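Local coordinates for protein protease (Penicillium cyclopium, PDB 5Z6O) that cleaves peptide bonds in proteins as a calcium-binding serine endopeptidase of the subtilisin (S8) family, related to proteinase K, at residues E34-Y39 with A237-M242. Sequence-based numbering, arbitrary orientation.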
loop_
_atom_site.group_PDB
_atom_site.type_symbol
_atom_site.label_atom_id
_atom_site.label_comp_id
_atom_site.label_asym_id
_atom_site.label_seq_id
_atom_site.Cartn_x
_atom_site.Cartn_y
_atom_site.Cartn_z
ATOM N N GLU A 34 13.944 1.529 -6.911
ATOM C CA GLU A 34 15.031 0.587 -6.677
ATOM C C GLU A 34 15.750 0.892 -5.374
ATOM O O GLU A 34 15.955 2.050 -5.024
ATOM C CB GLU A 34 16.045 0.644 -7.840
ATOM C CG GLU A 34 17.083 -0.487 -7.795
ATOM C CD GLU A 34 17.837 -0.648 -9.125
ATOM O OE1 GLU A 34 18.349 0.364 -9.645
ATOM O OE2 GLU A 34 17.896 -1.783 -9.645
ATOM N N GLY A 35 16.102 -0.154 -4.641
ATOM C CA GLY A 35 16.813 0.012 -3.398
ATOM C C GLY A 35 15.948 0.270 -2.192
ATOM O O GLY A 35 16.481 0.391 -1.076
ATOM N N ILE A 36 14.633 0.364 -2.366
ATOM C CA ILE A 36 13.710 0.547 -1.246
ATOM C C ILE A 36 13.078 -0.794 -0.894
ATOM O O ILE A 36 12.663 -1.535 -1.782
ATOM C CB ILE A 36 12.615 1.565 -1.588
ATOM C CG1 ILE A 36 13.239 2.867 -2.069
ATOM C CG2 ILE A 36 11.748 1.819 -0.333
ATOM C CD1 ILE A 36 14.167 3.516 -1.010
ATOM N N VAL A 37 12.956 -1.087 0.407
ATOM C CA VAL A 37 12.338 -2.322 0.889
ATOM C C VAL A 37 10.899 -2.025 1.284
ATOM O O VAL A 37 10.637 -1.056 2.017
ATOM C CB VAL A 37 13.118 -2.893 2.084
ATOM C CG1 VAL A 37 12.433 -4.157 2.599
ATOM C CG2 VAL A 37 14.569 -3.159 1.664
ATOM N N ILE A 38 9.971 -2.842 0.805
ATOM C CA ILE A 38 8.559 -2.746 1.157
ATOM C C ILE A 38 8.180 -3.988 1.950
ATOM O O ILE A 38 8.254 -5.108 1.429
ATOM C CB ILE A 38 7.671 -2.632 -0.087
ATOM C CG1 ILE A 38 7.995 -1.356 -0.878
ATOM C CG2 ILE A 38 6.219 -2.587 0.346
ATOM C CD1 ILE A 38 7.369 -1.337 -2.309
ATOM N N TYR A 39 7.693 -3.796 3.176
ATOM C CA TYR A 39 7.196 -4.917 3.964
ATOM C C TYR A 39 5.697 -5.062 3.751
ATOM O O TYR A 39 4.938 -4.149 4.070
ATOM C CB TYR A 39 7.477 -4.695 5.450
ATOM C CG TYR A 39 8.952 -4.645 5.751
ATOM C CD1 TYR A 39 9.666 -5.826 6.000
ATOM C CD2 TYR A 39 9.632 -3.415 5.805
ATOM C CE1 TYR A 39 11.011 -5.803 6.285
ATOM C CE2 TYR A 39 11.004 -3.383 6.071
ATOM C CZ TYR A 39 11.673 -4.586 6.317
ATOM O OH TYR A 39 13.010 -4.548 6.595
ATOM N N ALA A 237 4.007 4.247 -4.231
ATOM C CA ALA A 237 4.387 5.621 -4.548
ATOM C C ALA A 237 5.411 6.159 -3.551
ATOM O O ALA A 237 6.293 6.945 -3.922
ATOM C CB ALA A 237 3.139 6.526 -4.574
ATOM N N ALA A 238 5.297 5.787 -2.269
ATOM C CA ALA A 238 6.300 6.231 -1.316
ATOM C C ALA A 238 7.658 5.666 -1.663
ATOM O O ALA A 238 8.658 6.382 -1.616
ATOM C CB ALA A 238 5.915 5.826 0.111
ATOM N N ALA A 239 7.717 4.375 -2.013
ATOM C CA ALA A 239 9.017 3.799 -2.367
ATOM C C ALA A 239 9.590 4.497 -3.598
ATOM O O ALA A 239 10.780 4.837 -3.650
ATOM C CB ALA A 239 8.862 2.283 -2.589
ATOM N N TYR A 240 8.732 4.755 -4.587
ATOM C CA TYR A 240 9.113 5.502 -5.776
ATOM C C TYR A 240 9.702 6.873 -5.425
ATOM O O TYR A 240 10.761 7.266 -5.937
ATOM C CB TYR A 240 7.872 5.629 -6.633
ATOM C CG TYR A 240 8.015 6.484 -7.847
ATOM C CD1 TYR A 240 8.677 6.010 -8.977
ATOM C CD2 TYR A 240 7.494 7.756 -7.864
ATOM C CE1 TYR A 240 8.812 6.813 -10.111
ATOM C CE2 TYR A 240 7.579 8.571 -9.020
ATOM C CZ TYR A 240 8.251 8.087 -10.107
ATOM O OH TYR A 240 8.332 8.898 -11.199
ATOM N N LEU A 241 9.019 7.634 -4.554
ATOM C CA LEU A 241 9.495 8.981 -4.264
ATOM C C LEU A 241 10.762 8.945 -3.425
ATOM O O LEU A 241 11.609 9.838 -3.553
ATOM C CB LEU A 241 8.405 9.785 -3.542
ATOM C CG LEU A 241 7.226 10.123 -4.454
ATOM C CD1 LEU A 241 6.087 10.769 -3.648
ATOM C CD2 LEU A 241 7.689 11.075 -5.547
ATOM N N MET A 242 10.901 7.948 -2.550
ATOM C CA MET A 242 12.135 7.813 -1.789
ATOM C C MET A 242 13.320 7.610 -2.711
ATOM O O MET A 242 14.371 8.229 -2.523
ATOM C CB MET A 242 12.051 6.632 -0.807
ATOM C CG MET A 242 11.149 6.925 0.372
ATOM S SD MET A 242 10.946 5.379 1.353
ATOM C CE MET A 242 9.888 6.056 2.626
#
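I36 and A239 bring the two backbones together, their CA atoms 5.8 Å apart, where the lead-in to strand 37-42 passes over residues 237-242 of helix 227-245, whose helical hydrogen bonds include L241 N to A237 O and M242 N to A238 O. G35, at phi 85°, takes a conformation in which a CB would press on the preceding carbonyl, and I36 follows with its CB directed at the helix.

The isoleucine divides its branches between two helix residues. CG2, placed anti to the backbone N, lies 3.7 Å from A239 CB, while CG1 stands 3.5 Å from A239 O and carries CD1 to within 3.8 Å of M242 CB. M242 runs extended beyond CG and crosses I36 at roughly a right angle, bringing SD 4.0 Å from I36 CG2. From the strand, I38 reaches A239 CB with its CD1 at 3.9 Å, so the single methyl is touched by both isoleucines. Cutting I36 back to an alanine removes CG1, CG2 and CD1, and is likely to strip M242 CB and SD of their neighbours across the contact, leaving A239 CB mainly I38 CD1.

All four touching residues are buried, and their side chains meet through apolar contacts alone, with I36 CG1 also approaching a backbone oxygen. Backbone hydrogen bonds to S93 fix I36 and I38 beside strand 93-98. The buried apolar contacts thus pack the helix carrying S228, probably the charge-relay serine, against the central parallel sheet of the subtilisin fold.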